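Local coordinates for protein purine nucleoside phosphorylase (Thermus thermophilus, PDB 6TK9) that probably catalyses the reversible phosphate-dependent cleavage of purine nucleosides such as inosine and guanosine to the free base and ribose 1-phosphate, at residues Y131-G136 with S211-V216; G115-F120 with G204-G209; P161-L166 with G223-G228. All coordinates share one frame; numbering follows the deposited sequence.

Interaction 1. Residues Y131-G136 with S211-V216; sequences YINFAG and STVPEV. With PO4 (phosphate ion), chain G.
Two torsions bring Tyr131 and Val213 together: CG of Tyr131 stands between the backbone N and the carbonyl carbon (chi1 74°), while CG1 of Val213 is anti to the backbone N (chi1 168°) with CG2 anti to the carbonyl carbon, and both side chains leave their backbones toward each other. The valine spreads its two methyls along the tyrosine: Val213 CG1 lies 3.7 Å from Tyr131 CD1, and Val213 CG2 lies 3.8 Å from Tyr131 CB. One helical turn further on, Val216 CG1 comes within 4.2 Å of Tyr131 CD2, on the other flank of the ring, the two side chains running past each other in opposite senses. A beta-branched residue suits both helix positions because its stubby methyls meet the ring close to the backbone. Asn133 contributes its CB, which rests 4.1 Å from Val213 CG1. The contact thus packs the later part of strand 124-133 against the first turn of helix 213-222, inside the phosphorylase-superfamily fold. That turn follows directly on a phosphate site: Ser211 OG donates to O4 of the phosphate ion at 2.5 Å and in turn accepts from Thr212 OG1 at 2.8 Å. Ser29, Arg80, His82 and the backbone of Ala112 complete the grip on the ion, an arrangement consistent with the place of the phosphate substrate in this family. Glu215, salt-bridged to Arg80, probably holds that arginine in position as a second-shell residue. Replacing Tyr131 by a serine would remove the ring and is likely to open a gap between strand and helix, leaving Val213 and Val216 without their shared partner. This part of the strand also faces a neighbouring subunit, whose Ser193 OG is hydrogen-bonded to Tyr131 O and whose Glu196 accepts from Asn133 N.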
loop_
_atom_site.group_PDB
_atom_site.type_symbol
_atom_site.label_atom_id
_atom_site.label_comp_id
_atom_site.label_asym_id
_atom_site.label_seq_id
_atom_site.Cartn_x
_atom_site.Cartn_y
_atom_site.Cartn_z
ATOM N N TYR A 131 15.118 10.931 3.705
ATOM C CA TYR A 131 14.323 11.321 4.898
ATOM C C TYR A 131 12.858 11.513 4.499
ATOM O O TYR A 131 12.502 11.813 3.312
ATOM C CB TYR A 131 14.902 12.587 5.561
ATOM C CG TYR A 131 14.623 13.864 4.808
ATOM C CD1 TYR A 131 13.379 14.464 4.858
ATOM C CD2 TYR A 131 15.572 14.432 3.988
ATOM C CE1 TYR A 131 13.079 15.586 4.103
ATOM C CE2 TYR A 131 15.305 15.586 3.263
ATOM C CZ TYR A 131 14.046 16.159 3.304
ATOM O OH TYR A 131 13.761 17.282 2.577
ATOM N N ILE A 132 12.008 11.368 5.496
ATOM C CA ILE A 132 10.554 11.663 5.403
ATOM C C ILE A 132 10.252 12.628 6.541
ATOM O O ILE A 132 10.674 12.308 7.678
ATOM C CB ILE A 132 9.726 10.373 5.524
ATOM C CG1 ILE A 132 9.715 9.574 4.217
ATOM C CG2 ILE A 132 8.319 10.703 6.002
ATOM C CD1 ILE A 132 9.108 8.172 4.353
ATOM N N ASN A 133 9.552 13.732 6.256
ATOM C CA ASN A 133 9.116 14.696 7.301
ATOM C C ASN A 133 7.658 14.406 7.636
ATOM O O ASN A 133 6.824 14.767 6.818
ATOM C CB ASN A 133 9.341 16.144 6.862
ATOM C CG ASN A 133 8.910 17.169 7.883
ATOM O OD1 ASN A 133 9.122 18.349 7.680
ATOM N ND2 ASN A 133 8.356 16.738 8.999
ATOM N N PHE A 134 7.388 13.782 8.788
ATOM C CA PHE A 134 6.025 13.516 9.332
ATOM C C PHE A 134 5.777 14.359 10.587
ATOM O O PHE A 134 4.897 13.996 11.380
ATOM C CB PHE A 134 5.855 12.030 9.674
ATOM C CG PHE A 134 4.426 11.566 9.792
ATOM C CD1 PHE A 134 3.606 11.496 8.679
ATOM C CD2 PHE A 134 3.894 11.228 11.024
ATOM C CE1 PHE A 134 2.298 11.054 8.791
ATOM C CE2 PHE A 134 2.582 10.799 11.141
ATOM C CZ PHE A 134 1.791 10.701 10.024
ATOM N N ALA A 135 6.518 15.458 10.767
ATOM C CA ALA A 135 6.444 16.350 11.951
ATOM C C ALA A 135 5.574 17.589 11.673
ATOM O O ALA A 135 5.145 18.230 12.644
ATOM C CB ALA A 135 7.840 16.734 12.355
ATOM N N GLY A 136 5.338 17.933 10.404
ATOM C CA GLY A 136 4.450 19.045 10.015
ATOM C C GLY A 136 5.079 20.404 10.265
ATOM O O GLY A 136 4.348 21.388 10.429
ATOM N N SER A 211 14.611 13.957 15.464
ATOM C CA SER A 211 15.649 14.984 15.172
ATOM C C SER A 211 16.079 14.961 13.698
ATOM O O SER A 211 15.496 14.197 12.945
ATOM C CB SER A 211 16.828 14.704 16.036
ATOM O OG SER A 211 17.546 13.582 15.533
ATOM N N THR A 212 17.103 15.752 13.325
ATOM C CA THR A 212 17.992 15.576 12.132
ATOM C C THR A 212 17.407 16.194 10.863
ATOM O O THR A 212 18.146 16.891 10.142
ATOM C CB THR A 212 18.242 14.101 11.807
ATOM O OG1 THR A 212 18.711 13.490 13.006
ATOM C CG2 THR A 212 19.228 13.891 10.677
ATOM N N VAL A 213 16.146 15.894 10.547
ATOM C CA VAL A 213 15.518 16.340 9.265
ATOM C C VAL A 213 15.565 17.866 9.181
ATOM O O VAL A 213 15.960 18.398 8.157
ATOM C CB VAL A 213 14.110 15.742 9.109
ATOM C CG1 VAL A 213 13.325 16.378 7.976
ATOM C CG2 VAL A 213 14.196 14.237 8.920
ATOM N N PRO A 214 15.222 18.650 10.226
ATOM C CA PRO A 214 15.274 20.104 10.093
ATOM C C PRO A 214 16.712 20.550 9.796
ATOM O O PRO A 214 16.891 21.426 8.985
ATOM C CB PRO A 214 14.725 20.664 11.418
ATOM C CG PRO A 214 14.579 19.475 12.361
ATOM C CD PRO A 214 14.707 18.212 11.536
ATOM N N GLU A 215 17.688 19.923 10.456
ATOM C CA GLU A 215 19.144 20.146 10.244
ATOM C C GLU A 215 19.462 19.840 8.776
ATOM O O GLU A 215 20.064 20.720 8.102
ATOM C CB GLU A 215 19.977 19.328 11.249
ATOM C CG GLU A 215 19.837 19.830 12.680
ATOM C CD GLU A 215 19.807 18.778 13.777
ATOM O OE1 GLU A 215 20.871 18.234 14.088
ATOM O OE2 GLU A 215 18.726 18.525 14.342
ATOM N N VAL A 216 19.047 18.674 8.272
ATOM C CA VAL A 216 19.328 18.280 6.862
ATOM C C VAL A 216 18.783 19.341 5.899
ATOM O O VAL A 216 19.513 19.707 4.993
ATOM C CB VAL A 216 18.757 16.905 6.518
ATOM C CG1 VAL A 216 18.984 16.620 5.037
ATOM C CG2 VAL A 216 19.360 15.812 7.389
HETATM P P PO4 G . 18.525 12.251 19.011
HETATM O O1 PO4 G . 18.754 13.735 19.338
HETATM O O2 PO4 G . 17.578 11.633 20.035
HETATM O O3 PO4 G . 19.831 11.483 19.038
HETATM O O4 PO4 G . 17.948 12.159 17.601
#

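Interaction 2. Residues G115-F120 with G204-G209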
loop_
_atom_site.group_PDB
_atom_site.type_symbol
_atom_site.label_atom_id
_atom_site.label_comp_id
_atom_site.label_asym_id
_atom_site.label_seq_id
_atom_site.Cartn_x
_atom_site.Cartn_y
_atom_site.Cartn_z
ATOM N N GLY A 115 14.631 1.181 14.909
ATOM C CA GLY A 115 14.549 0.397 13.659
ATOM C C GLY A 115 13.103 0.066 13.292
ATOM O O GLY A 115 12.425 -0.563 14.115
ATOM N N LEU A 116 12.633 0.471 12.107
ATOM C CA LEU A 116 11.298 0.073 11.574
ATOM C C LEU A 116 11.479 -1.186 10.740
ATOM O O LEU A 116 10.690 -2.129 10.943
ATOM C CB LEU A 116 10.686 1.190 10.725
ATOM C CG LEU A 116 10.386 2.478 11.476
ATOM C CD1 LEU A 116 10.166 3.610 10.497
ATOM C CD2 LEU A 116 9.189 2.301 12.400
ATOM N N ASN A 117 12.464 -1.156 9.837
ATOM C CA ASN A 117 12.945 -2.310 9.025
ATOM C C ASN A 117 13.171 -3.505 9.950
ATOM O O ASN A 117 14.057 -3.446 10.799
ATOM C CB ASN A 117 14.221 -1.963 8.257
ATOM C CG ASN A 117 14.414 -2.814 7.019
ATOM O OD1 ASN A 117 14.516 -4.037 7.096
ATOM N ND2 ASN A 117 14.469 -2.165 5.869
ATOM N N PRO A 118 12.373 -4.601 9.842
ATOM C CA PRO A 118 12.507 -5.751 10.742
ATOM C C PRO A 118 13.858 -6.484 10.612
ATOM O O PRO A 118 14.188 -7.237 11.510
ATOM C CB PRO A 118 11.358 -6.695 10.331
ATOM C CG PRO A 118 10.408 -5.825 9.537
ATOM C CD PRO A 118 11.290 -4.800 8.862
ATOM N N ARG A 119 14.578 -6.255 9.507
ATOM C CA ARG A 119 15.861 -6.921 9.155
ATOM C C ARG A 119 16.962 -6.379 10.068
ATOM O O ARG A 119 17.781 -7.194 10.518
ATOM C CB ARG A 119 16.196 -6.717 7.672
ATOM C CG ARG A 119 15.085 -7.142 6.717
ATOM C CD ARG A 119 15.539 -8.087 5.619
ATOM N NE ARG A 119 14.449 -8.944 5.160
ATOM C CZ ARG A 119 13.810 -8.837 3.994
ATOM N NH1 ARG A 119 14.143 -7.901 3.116
ATOM N NH2 ARG A 119 12.834 -9.684 3.708
ATOM N N PHE A 120 16.936 -5.069 10.351
ATOM C CA PHE A 120 17.843 -4.333 11.280
ATOM C C PHE A 120 17.905 -5.030 12.655
ATOM O O PHE A 120 17.005 -5.823 12.987
ATOM C CB PHE A 120 17.341 -2.899 11.508
ATOM C CG PHE A 120 17.436 -1.904 10.371
ATOM C CD1 PHE A 120 17.687 -2.288 9.063
ATOM C CD2 PHE A 120 17.212 -0.558 10.623
ATOM C CE1 PHE A 120 17.753 -1.350 8.040
ATOM C CE2 PHE A 120 17.283 0.381 9.605
ATOM C CZ PHE A 120 17.553 -0.018 8.313
ATOM N N GLY A 204 7.497 3.748 3.696
ATOM C CA GLY A 204 8.886 3.526 3.230
ATOM C C GLY A 204 9.956 4.062 4.179
ATOM O O GLY A 204 11.070 4.276 3.722
ATOM N N ALA A 205 9.646 4.237 5.466
ATOM C CA ALA A 205 10.628 4.562 6.524
ATOM C C ALA A 205 11.293 3.270 7.001
ATOM O O ALA A 205 10.583 2.245 7.112
ATOM C CB ALA A 205 9.969 5.293 7.670
ATOM N N ASP A 206 12.602 3.337 7.269
ATOM C CA ASP A 206 13.425 2.229 7.812
ATOM C C ASP A 206 13.807 2.529 9.273
ATOM O O ASP A 206 13.987 1.559 10.053
ATOM C CB ASP A 206 14.634 2.000 6.904
ATOM C CG ASP A 206 14.248 1.581 5.496
ATOM O OD1 ASP A 206 13.646 0.478 5.360
ATOM O OD2 ASP A 206 14.555 2.355 4.549
ATOM N N ALA A 207 13.920 3.811 9.650
ATOM C CA ALA A 207 14.195 4.256 11.036
ATOM C C ALA A 207 13.269 5.411 11.422
ATOM O O ALA A 207 12.862 6.189 10.533
ATOM C CB ALA A 207 15.633 4.661 11.174
ATOM N N ILE A 208 12.977 5.512 12.715
ATOM C CA ILE A 208 12.094 6.548 13.306
ATOM C C ILE A 208 12.884 7.235 14.414
ATOM O O ILE A 208 13.465 6.521 15.242
ATOM C CB ILE A 208 10.785 5.950 13.858
ATOM C CG1 ILE A 208 9.847 7.057 14.339
ATOM C CG2 ILE A 208 11.059 4.946 14.970
ATOM C CD1 ILE A 208 8.672 6.571 15.156
ATOM N N GLY A 209 12.908 8.569 14.414
ATOM C CA GLY A 209 13.422 9.380 15.533
ATOM C C GLY A 209 12.865 10.784 15.488
ATOM O O GLY A 209 12.058 11.089 14.589
#
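Leu116 and Asn117 both send their backbone N-H groups to the carbonyl oxygen of Asp206, so one acceptor holds two successive loop residues. Leu116 N reaches Asp206 O at 2.7 Å from well above the carbonyl plane, and Asn117 N reaches the same oxygen at 3.1 Å from that face, tilted 26°. Gly115 pairs with Ala207 as an antiparallel, non-hydrogen-bonded bridge.

A side-chain hydrogen bond joins Asn117 to Asp206 as well. The two lie side by side, and Asn117 ND2 donates to Asp206 OD1 at 2.8 Å; the carboxylate oxygen lies near the amide plane, but the nitrogen sits above the carboxylate plane. An asparagine fits because its amide can donate through ND2 and accept through OD1: Asn117 OD1 takes Arg119 N at 3.3 Å, closing an Asx turn. The other carboxylate oxygen, OD2, accepts from Val182 N, so the aspartate ties the loop to strand 179-185.

Apolar contacts fill the remainder. Leu116 CD1 presses on Ala205 CB at 3.3 Å, while Leu116 CD2 meets Ile208 CG2 at 4.1 Å, the two side chains crossing at about a right angle. Phe120 carries Asn117 CB over the centre of one ring face and brings its CZ to Asp206 CB at 3.8 Å.

Gly204, in a Schellman motif, ends helix 194-202 and turns the chain into strand 207-209, which lies between strands 106-115 and 179-185. Leu116 and Ile208 pack on that helix through Leu197, while Phe120 leans on Met126 of strand 124-133 and Ile232 of strand 225-235.

Interaction 3. Residues P161-L166 with G223-G228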
loop_
_atom_site.group_PDB
_atom_site.type_symbol
_atom_site.label_atom_id
_atom_site.label_comp_id
_atom_site.label_asym_id
_atom_site.label_seq_id
_atom_site.Cartn_x
_atom_site.Cartn_y
_atom_site.Cartn_z
ATOM N N PRO A 161 25.868 11.958 -1.997
ATOM C CA PRO A 161 26.183 10.662 -2.601
ATOM C C PRO A 161 27.657 10.236 -2.470
ATOM O O PRO A 161 27.879 9.043 -2.363
ATOM C CB PRO A 161 25.830 10.854 -4.085
ATOM C CG PRO A 161 24.911 12.035 -4.095
ATOM C CD PRO A 161 25.438 12.935 -3.005
ATOM N N GLU A 162 28.616 11.173 -2.483
ATOM C CA GLU A 162 30.061 10.823 -2.314
ATOM C C GLU A 162 30.284 10.337 -0.869
ATOM O O GLU A 162 31.047 9.359 -0.661
ATOM C CB GLU A 162 31.002 11.987 -2.661
ATOM C CG GLU A 162 31.364 12.128 -4.144
ATOM C CD GLU A 162 32.611 12.981 -4.418
ATOM O OE1 GLU A 162 32.516 14.234 -4.350
ATOM O OE2 GLU A 162 33.696 12.394 -4.684
ATOM N N LEU A 163 29.627 10.970 0.104
ATOM C CA LEU A 163 29.796 10.615 1.530
ATOM C C LEU A 163 29.129 9.266 1.801
ATOM O O LEU A 163 29.597 8.565 2.720
ATOM C CB LEU A 163 29.227 11.735 2.397
ATOM C CG LEU A 163 29.951 13.078 2.258
ATOM C CD1 LEU A 163 29.528 14.050 3.340
ATOM C CD2 LEU A 163 31.464 12.901 2.297
ATOM N N ILE A 164 28.100 8.902 1.027
ATOM C CA ILE A 164 27.402 7.594 1.181
ATOM C C ILE A 164 28.366 6.492 0.730
ATOM O O ILE A 164 28.453 5.440 1.415
ATOM C CB ILE A 164 26.046 7.586 0.431
ATOM C CG1 ILE A 164 24.953 8.227 1.297
ATOM C CG2 ILE A 164 25.641 6.186 -0.032
ATOM C CD1 ILE A 164 23.819 8.842 0.509
ATOM N N GLU A 165 29.049 6.712 -0.390
ATOM C CA GLU A 165 30.014 5.724 -0.932
ATOM C C GLU A 165 31.135 5.582 0.101
ATOM O O GLU A 165 31.528 4.420 0.392
ATOM C CB GLU A 165 30.517 6.118 -2.328
ATOM C CG GLU A 165 29.444 6.066 -3.411
ATOM C CD GLU A 165 29.236 4.747 -4.154
ATOM O OE1 GLU A 165 29.073 3.678 -3.494
ATOM O OE2 GLU A 165 29.210 4.789 -5.411
ATOM N N LEU A 166 31.588 6.705 0.664
ATOM C CA LEU A 166 32.684 6.731 1.668
ATOM C C LEU A 166 32.265 5.925 2.898
ATOM O O LEU A 166 33.078 5.122 3.398
ATOM C CB LEU A 166 33.013 8.177 2.058
ATOM C CG LEU A 166 34.208 8.305 2.998
ATOM C CD1 LEU A 166 35.514 8.115 2.230
ATOM C CD2 LEU A 166 34.202 9.634 3.725
ATOM N N GLY A 223 23.933 24.841 1.178
ATOM C CA GLY A 223 24.819 24.189 0.192
ATOM C C GLY A 223 25.878 23.322 0.857
ATOM O O GLY A 223 26.810 22.902 0.161
ATOM N N ALA A 224 25.744 23.065 2.158
ATOM C CA ALA A 224 26.614 22.151 2.931
ATOM C C ALA A 224 26.450 20.724 2.397
ATOM O O ALA A 224 25.388 20.429 1.828
ATOM C CB ALA A 224 26.250 22.239 4.397
ATOM N N ARG A 225 27.463 19.874 2.564
ATOM C CA ARG A 225 27.346 18.413 2.354
ATOM C C ARG A 225 26.985 17.788 3.700
ATOM O O ARG A 225 27.411 18.331 4.714
ATOM C CB ARG A 225 28.644 17.817 1.818
ATOM C CG ARG A 225 29.192 18.497 0.573
ATOM C CD ARG A 225 30.696 18.290 0.492
ATOM N NE ARG A 225 31.032 17.015 -0.112
ATOM C CZ ARG A 225 32.019 16.198 0.265
ATOM N NH1 ARG A 225 32.780 16.465 1.317
ATOM N NH2 ARG A 225 32.215 15.077 -0.415
ATOM N N VAL A 226 26.168 16.732 3.696
ATOM C CA VAL A 226 25.519 16.147 4.910
ATOM C C VAL A 226 25.681 14.625 4.837
ATOM O O VAL A 226 25.479 14.049 3.761
ATOM C CB VAL A 226 24.025 16.532 5.021
ATOM C CG1 VAL A 226 23.336 15.901 6.227
ATOM C CG2 VAL A 226 23.802 18.033 5.029
ATOM N N LEU A 227 26.038 14.007 5.957
ATOM C CA LEU A 227 26.041 12.537 6.166
ATOM C C LEU A 227 25.267 12.280 7.458
ATOM O O LEU A 227 25.551 12.974 8.456
ATOM C CB LEU A 227 27.493 12.048 6.251
ATOM C CG LEU A 227 27.694 10.536 6.254
ATOM C CD1 LEU A 227 29.160 10.197 6.093
ATOM C CD2 LEU A 227 27.174 9.918 7.532
ATOM N N GLY A 228 24.305 11.354 7.414
ATOM C CA GLY A 228 23.410 11.032 8.538
ATOM C C GLY A 228 23.671 9.625 9.042
ATOM O O GLY A 228 23.693 8.699 8.223
#
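Leu163 sets its CD2 methyl over one face of the Arg225 guanidinium, 3.6 Å from NH2, the two side chains crossing at about a right angle. Glu162 CB comes to the edge of the same group, 4.0 Å from Arg225 NH2. Glu162 OE1 is 4.0 Å from Arg225 NH2, too far for a salt bridge, though the opposite charges probably still attract; carboxylate and guanidinium planes are 63° apart. Deeper in, Leu227 CD1 touches Leu163 at both O (3.8 Å) and CB (4.0 Å). Leucine suits this helix position because its fork serves two neighbours: CD2 covers the arginine, whereas CD1 approaches Leu227 CB and Val226 O.

A bend at chi3 (84°) turns the arginine's end back over the leucine. Its NH1 makes a weak hydrogen bond to Thr106 OG1. Asp160 lies at the junction, its OD1 accepting from Leu163 N and its backbone bonding Val226.

Helix 161-173 packs here on strand 225-235; the axes of the short segments approach to 7.9 Å, their N-to-C directions 38° apart. Leu227 also meets Ile267 of helix 257-270 and Leu127 of strand 124-133, whereas Val226 points away and packs on Val216 and Leu219 of helix 213-222.

The three contacts join parts of one mixed beta-sheet to its surrounding helices and loops. Along the chain the first segments come in the order interaction 2, 1, 3, and their partners repeat that order, so all three connections cross. Interactions 1 and 2 have centres about 15 Å apart and touch where Ile132 CD1 packs near Gly204 and Ala205; interactions 1 and 3, with centres about 17 Å apart, touch through Val216 and Val226. Interactions 2 and 3, centres about 21 Å apart, do not touch. Segments distant in sequence are thus joined round one sheet, with interaction 1 touching both others and its 211-216 segment reaching the phosphate.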